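Local coordinates for EDTA monooxygenase (PDB 5DQP), which probably acts as an FMN-dependent monooxygenase that oxidises EDTA, at residues V282-E286 and L353-A359; I296-S300 and L348-A352; P362-A366 and Q398-I402. All blocks are in the same frame, centred on the assembly; numbering follows the deposited sequence.

All three contacts lie in the C-terminal half of a TIM barrel, away from the predicted FMN site. Contacts 1 and 2 are close, with centres about 12 Å apart, and contact 3 lies farther off. Contact 1 is at the surface. It joins helix 275-287 to the end of helix 348-354 and the start of strand 358-360. Contact 2 is buried and uses the same helix 348-354, now against helix 292-303. Contact 3 is partly buried and pairs helices 362-374 and 390-405. Contact 1 combines a polar tyrosine-arginine pair with apolar touches. Contact 2 is almost wholly aliphatic, with an arginine chain alongside. Contact 3 is mostly apolar, with glutamine and aspartate at its margins.

Contact 1 of 3, residues V282-E286 and L353-A359; sequences VAEYE and LRMRLIA
Tyr285 and Val282, one turn apart on helix 275-287, meet Leu353, Arg356, Leu357 and Ala359. The setting is the TIM barrel of the luciferase-like family. Strands 262-271 and 358-360 are parallel neighbours, and the long connection between them contains helices 275-287 and 348-354. The polar part is a single pair. Arg356 NE donates to Tyr285 OH over 2.5 Å in a nearly straight bond. That length is very short and doubtful. NE lies at the edge of the phenol, near the ring plane, while the guanidinium plane is turned 61° from the ring. The aromatic part is a CH-pi contact. Leu357 CG sits between backbone N and carbonyl carbon (chi1 48°), a placing that goes with CD2 over one face, 3.8 Å from the centroid of the Tyr285 ring and almost on its normal. With a serine in place of Tyr285, Arg356 NE would probably lose this acceptor and Leu357 CD2 the ring it packs against. The aliphatic part centres on Val282. Its CG2 meets Leu353 CD2 at 4.0 Å, tip to tip. Leu270 of strand 262-271 touches both Val282 and Leu357. Val282 CG2 also lies 3.9 Å from Ala359 CB.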
# COMPACT_ATOMS: atom_id res chain seq x y z
N VAL A 282 -31.81 18.01 5.86
CA VAL A 282 -32.09 18.11 4.43
C VAL A 282 -31.98 19.57 3.99
O VAL A 282 -31.51 19.86 2.88
CB VAL A 282 -33.48 17.54 4.09
CG1 VAL A 282 -33.84 17.92 2.64
CG2 VAL A 282 -33.51 16.06 4.27
N ALA A 283 -32.39 20.50 4.84
CA ALA A 283 -32.27 21.91 4.50
C ALA A 283 -30.80 22.30 4.38
O ALA A 283 -30.42 22.97 3.41
CB ALA A 283 -32.99 22.77 5.54
N GLU A 284 -29.96 21.86 5.31
CA GLU A 284 -28.53 22.12 5.22
C GLU A 284 -27.95 21.57 3.92
O GLU A 284 -27.20 22.24 3.22
CB GLU A 284 -27.79 21.51 6.41
CG GLU A 284 -28.09 22.13 7.75
CD GLU A 284 -27.56 21.29 8.90
OE1 GLU A 284 -26.77 20.34 8.65
OE2 GLU A 284 -27.94 21.56 10.06
N TYR A 285 -28.27 20.31 3.61
CA TYR A 285 -27.74 19.71 2.39
C TYR A 285 -28.21 20.48 1.16
O TYR A 285 -27.42 20.75 0.25
CB TYR A 285 -28.17 18.24 2.33
CG TYR A 285 -28.03 17.62 0.97
CD1 TYR A 285 -26.81 17.18 0.51
CD2 TYR A 285 -29.14 17.43 0.16
CE1 TYR A 285 -26.68 16.59 -0.74
CE2 TYR A 285 -29.03 16.84 -1.07
CZ TYR A 285 -27.79 16.42 -1.52
OH TYR A 285 -27.67 15.84 -2.74
N GLU A 286 -29.49 20.85 1.12
CA GLU A 286 -30.00 21.57 -0.04
C GLU A 286 -29.42 22.98 -0.11
O GLU A 286 -29.12 23.47 -1.20
CB GLU A 286 -31.53 21.59 -0.00
CG GLU A 286 -32.13 20.19 -0.13
CD GLU A 286 -33.04 20.02 -1.34
OE1 GLU A 286 -33.05 20.91 -2.22
OE2 GLU A 286 -33.76 18.99 -1.41
N LEU A 353 -34.93 14.10 -4.02
CA LEU A 353 -34.06 13.79 -2.89
C LEU A 353 -33.65 12.31 -2.91
O LEU A 353 -32.46 11.99 -2.81
CB LEU A 353 -34.77 14.15 -1.58
CG LEU A 353 -33.95 14.04 -0.29
CD1 LEU A 353 -32.81 15.03 -0.35
CD2 LEU A 353 -34.82 14.28 0.95
N ARG A 354 -34.63 11.42 -3.10
CA ARG A 354 -34.41 9.98 -3.04
C ARG A 354 -33.35 9.50 -4.03
O ARG A 354 -32.66 8.51 -3.77
CB ARG A 354 -35.75 9.27 -3.28
CG ARG A 354 -35.66 7.85 -3.79
CD ARG A 354 -35.13 6.87 -2.74
NE ARG A 354 -35.29 5.48 -3.19
CZ ARG A 354 -34.39 4.83 -3.92
NH1 ARG A 354 -33.25 5.44 -4.26
NH2 ARG A 354 -34.61 3.58 -4.30
N MET A 355 -33.21 10.20 -5.16
CA MET A 355 -32.21 9.80 -6.14
C MET A 355 -30.80 10.16 -5.69
O MET A 355 -29.84 9.49 -6.07
CB MET A 355 -32.50 10.44 -7.51
CG MET A 355 -33.79 9.97 -8.17
SD MET A 355 -33.96 8.16 -8.17
CE MET A 355 -32.77 7.66 -9.40
N ARG A 356 -30.67 11.18 -4.86
CA ARG A 356 -29.39 11.61 -4.31
C ARG A 356 -29.01 10.87 -3.02
O ARG A 356 -27.88 10.39 -2.89
CB ARG A 356 -29.41 13.12 -4.08
CG ARG A 356 -29.89 13.93 -5.30
CD ARG A 356 -30.13 15.40 -4.92
NE ARG A 356 -28.89 16.17 -4.85
CZ ARG A 356 -28.41 16.91 -5.85
NH1 ARG A 356 -29.08 17.02 -6.99
NH2 ARG A 356 -27.27 17.56 -5.69
N LEU A 357 -29.94 10.75 -2.07
CA LEU A 357 -29.62 10.14 -0.79
C LEU A 357 -30.88 9.55 -0.15
O LEU A 357 -31.99 9.68 -0.66
CB LEU A 357 -28.94 11.16 0.13
CG LEU A 357 -29.60 12.53 0.26
CD1 LEU A 357 -30.89 12.40 1.02
CD2 LEU A 357 -28.68 13.56 0.96
N ILE A 358 -30.69 8.86 0.97
CA ILE A 358 -31.77 8.25 1.72
C ILE A 358 -31.86 9.01 3.04
O ILE A 358 -31.09 8.78 3.97
CB ILE A 358 -31.54 6.75 1.95
CG1 ILE A 358 -31.42 5.97 0.62
CG2 ILE A 358 -32.68 6.19 2.78
CD1 ILE A 358 -32.73 5.90 -0.18
N ALA A 359 -32.79 9.95 3.13
CA ALA A 359 -32.98 10.71 4.35
C ALA A 359 -34.07 10.06 5.19
O ALA A 359 -35.08 9.61 4.66
CB ALA A 359 -33.35 12.16 4.02

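Contact 2 of 3, residues I296-S300 and L348-A352; sequences IEALS and LRQLA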
# COMPACT_ATOMS: atom_id res chain seq x y z
N ILE A 296 -35.74 21.12 -8.75
CA ILE A 296 -36.97 20.38 -9.00
C ILE A 296 -37.52 20.70 -10.38
O ILE A 296 -38.00 19.80 -11.09
CB ILE A 296 -37.99 20.65 -7.88
CG1 ILE A 296 -37.50 20.06 -6.56
CG2 ILE A 296 -39.33 20.03 -8.23
CD1 ILE A 296 -38.33 20.45 -5.34
N GLU A 297 -37.43 21.96 -10.82
CA GLU A 297 -37.80 22.25 -12.21
C GLU A 297 -36.83 21.56 -13.18
O GLU A 297 -37.26 20.98 -14.18
CB GLU A 297 -37.86 23.77 -12.45
CG GLU A 297 -36.53 24.52 -12.27
CD GLU A 297 -35.71 24.64 -13.56
OE1 GLU A 297 -36.23 24.29 -14.64
OE2 GLU A 297 -34.53 25.09 -13.49
N ALA A 298 -35.54 21.57 -12.88
CA ALA A 298 -34.60 20.82 -13.72
C ALA A 298 -35.04 19.36 -13.88
O ALA A 298 -35.00 18.81 -14.98
CB ALA A 298 -33.19 20.90 -13.13
N LEU A 299 -35.45 18.72 -12.78
CA LEU A 299 -35.81 17.30 -12.87
C LEU A 299 -37.09 17.09 -13.68
O LEU A 299 -37.18 16.14 -14.47
CB LEU A 299 -35.96 16.73 -11.47
CG LEU A 299 -36.19 15.23 -11.34
CD1 LEU A 299 -35.07 14.44 -12.03
CD2 LEU A 299 -36.29 14.87 -9.87
N SER A 300 -38.08 17.96 -13.50
CA SER A 300 -39.35 17.76 -14.20
C SER A 300 -39.16 17.87 -15.71
O SER A 300 -39.81 17.16 -16.48
CB SER A 300 -40.39 18.78 -13.72
OG SER A 300 -39.96 20.10 -14.01
N LEU A 348 -42.75 14.33 -7.03
CA LEU A 348 -41.52 14.80 -7.67
C LEU A 348 -40.53 15.33 -6.64
O LEU A 348 -39.32 15.07 -6.74
CB LEU A 348 -41.86 15.88 -8.69
CG LEU A 348 -40.67 16.43 -9.46
CD1 LEU A 348 -39.89 15.31 -10.20
CD2 LEU A 348 -41.17 17.49 -10.44
N ARG A 349 -41.02 16.07 -5.65
CA ARG A 349 -40.15 16.62 -4.61
C ARG A 349 -39.45 15.50 -3.85
O ARG A 349 -38.28 15.63 -3.48
CB ARG A 349 -40.98 17.47 -3.63
CG ARG A 349 -40.13 18.31 -2.69
CD ARG A 349 -40.87 18.71 -1.41
NE ARG A 349 -41.99 19.63 -1.66
CZ ARG A 349 -41.86 20.89 -2.07
NH1 ARG A 349 -40.65 21.39 -2.29
NH2 ARG A 349 -42.93 21.64 -2.26
N GLN A 350 -40.17 14.41 -3.57
CA GLN A 350 -39.55 13.29 -2.89
C GLN A 350 -38.54 12.61 -3.79
O GLN A 350 -37.44 12.26 -3.35
CB GLN A 350 -40.62 12.29 -2.42
CG GLN A 350 -41.53 12.81 -1.32
CD GLN A 350 -42.68 11.88 -1.04
OE1 GLN A 350 -43.23 11.26 -1.95
NE2 GLN A 350 -43.06 11.78 0.23
N LEU A 351 -38.89 12.41 -5.05
CA LEU A 351 -37.99 11.75 -5.98
C LEU A 351 -36.67 12.51 -6.13
O LEU A 351 -35.60 11.89 -6.19
CB LEU A 351 -38.69 11.57 -7.33
CG LEU A 351 -37.87 10.94 -8.46
CD1 LEU A 351 -37.52 9.48 -8.13
CD2 LEU A 351 -38.65 11.06 -9.77
N ALA A 352 -36.72 13.85 -6.17
CA ALA A 352 -35.50 14.65 -6.31
C ALA A 352 -34.47 14.34 -5.24
O ALA A 352 -33.26 14.37 -5.50
CB ALA A 352 -35.84 16.14 -6.26
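Leu348 packs against Ile296, Leu299 and Ser300 where two helices cross almost at a right angle. The segments 296-300 and 348-352 have axes 10.0 Å apart at 99°. Both belong to the helical excursion between strands 262-271 and 358-360 of the TIM barrel. Leu348 can be followed outward. Its CB starts the chain toward the other helix. CG continues anti to the backbone N (chi1 -178°), which carries the fork across. CG lies 4.0 Å from Ile296 CG2. The two tips then part. CD1 meets Leu299 CD2 at 3.6 Å. CD2 meets Ser300 CB at 3.6 Å and also touches Ile296 CG2. Leu348 and Leu299 come from the two helices and pass alongside one another. Leu299 CD2 also lies 3.7 Å from Ala352 CA, close against the backbone. Met337 of helix 331-344 also touches Leu299, and Leu307 touches Leu348 and Ser300. Farther out, Ile296 CD1 lies 3.9 Å from Arg349 CG. The charged end of Arg349 has its own partner, a salt bridge to Asp313. Ser300 turns its hydroxyl back to its own helix: OG donates to Glu297 O over 2.8 Å, tilted 22° from the carbonyl plane.

Contact 3 of 3, residues P362-A366 and Q398-I402; sequences PDQVA and QVVPI
The Pro362 ring and the Gln398 chain run alongside each other in one direction, with Pro362 CG 3.6 Å from Gln398 OE1. Pro362 CB rests 3.5 Å from the backbone atom Gln398 O. Asp363 and Ile402 are set differently. Their side chains are roughly perpendicular, and the carboxylate meets a methyl: Asp363 OD1 is 3.4 Å from Ile402 CD1. This is a touch of unlike groups, not a polar bond. Ile402 divides its branches between partners. Its CG1 stands anti to the carbonyl carbon (chi1 -57°) and brings CD1 to Asp363 and to Pro362, whose CB is 3.9 Å away. The other branch, CG2, packs on Ala366 CB at 3.6 Å. The small alanine lets the isoleucine come close to that helix. Val399 works on the inner side. Its CG2 lies 3.9 Å from Pro362 CA, and its CG1 is 4.3 Å from Val365 CG1. The two short segments cross at 54°, with axes 8.7 Å apart at their closest approach. Helix 390-405 is kinked here, where the N of Pro401 and of Ile402 has no bond to the preceding turn. In the TIM barrel, helix 362-374 follows strand 358-360 after a single residue, and helix 390-405 comes after strand 380-383. Ile271 of strand 262-271 touches Pro362, Val365 and Val399, and so joins both helices to the strand.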
# COMPACT_ATOMS: atom_id res chain seq x y z
N PRO A 362 -33.39 6.74 12.11
CA PRO A 362 -32.74 5.41 12.15
C PRO A 362 -33.70 4.26 11.84
O PRO A 362 -33.35 3.34 11.09
CB PRO A 362 -32.20 5.34 13.60
CG PRO A 362 -31.92 6.77 13.95
CD PRO A 362 -33.03 7.56 13.28
N ASP A 363 -34.92 4.31 12.39
CA ASP A 363 -35.88 3.24 12.13
C ASP A 363 -36.29 3.19 10.66
O ASP A 363 -36.48 2.10 10.12
CB ASP A 363 -37.12 3.41 13.02
CG ASP A 363 -36.90 2.88 14.43
OD1 ASP A 363 -36.87 1.63 14.61
OD2 ASP A 363 -36.75 3.71 15.37
N GLN A 364 -36.44 4.35 10.02
CA GLN A 364 -36.85 4.38 8.61
C GLN A 364 -35.77 3.79 7.73
O GLN A 364 -36.05 3.05 6.78
CB GLN A 364 -37.19 5.81 8.17
CG GLN A 364 -38.51 6.37 8.72
CD GLN A 364 -38.64 7.88 8.52
OE1 GLN A 364 -37.67 8.63 8.62
NE2 GLN A 364 -39.85 8.33 8.22
N VAL A 365 -34.51 4.08 8.04
CA VAL A 365 -33.42 3.52 7.26
C VAL A 365 -33.34 2.01 7.46
O VAL A 365 -33.23 1.24 6.49
CB VAL A 365 -32.10 4.22 7.61
CG1 VAL A 365 -30.91 3.47 6.95
CG2 VAL A 365 -32.18 5.68 7.16
N ALA A 366 -33.40 1.55 8.72
CA ALA A 366 -33.35 0.12 9.01
C ALA A 366 -34.49 -0.61 8.32
O ALA A 366 -34.29 -1.68 7.74
CB ALA A 366 -33.38 -0.15 10.53
N GLN A 398 -27.01 4.14 15.92
CA GLN A 398 -28.47 4.18 15.94
C GLN A 398 -29.13 3.27 14.92
O GLN A 398 -30.25 2.83 15.16
CB GLN A 398 -28.96 5.62 15.75
CG GLN A 398 -28.34 6.54 16.83
CD GLN A 398 -28.72 8.00 16.70
OE1 GLN A 398 -29.88 8.32 16.47
NE2 GLN A 398 -27.75 8.89 16.89
N VAL A 399 -28.50 2.96 13.79
CA VAL A 399 -29.12 2.05 12.83
C VAL A 399 -28.70 0.61 13.11
O VAL A 399 -29.54 -0.29 13.23
CB VAL A 399 -28.76 2.47 11.39
CG1 VAL A 399 -29.29 1.43 10.37
CG2 VAL A 399 -29.29 3.89 11.08
N VAL A 400 -27.39 0.36 13.23
CA VAL A 400 -26.90 -0.98 13.48
C VAL A 400 -27.62 -1.67 14.65
O VAL A 400 -28.05 -2.81 14.50
CB VAL A 400 -25.38 -0.97 13.60
CG1 VAL A 400 -24.84 -2.25 14.25
CG2 VAL A 400 -24.77 -0.77 12.20
N PRO A 401 -27.77 -1.05 15.83
CA PRO A 401 -28.43 -1.77 16.92
C PRO A 401 -29.88 -2.16 16.60
O PRO A 401 -30.35 -3.20 17.08
CB PRO A 401 -28.34 -0.78 18.09
CG PRO A 401 -27.15 0.08 17.74
CD PRO A 401 -27.27 0.27 16.28
N ILE A 402 -30.57 -1.38 15.77
CA ILE A 402 -31.88 -1.79 15.29
C ILE A 402 -31.74 -3.06 14.47
O ILE A 402 -32.43 -4.06 14.71
CB ILE A 402 -32.55 -0.66 14.48
CG1 ILE A 402 -32.66 0.62 15.33
CG2 ILE A 402 -33.92 -1.11 13.97
CD1 ILE A 402 -33.44 1.79 14.65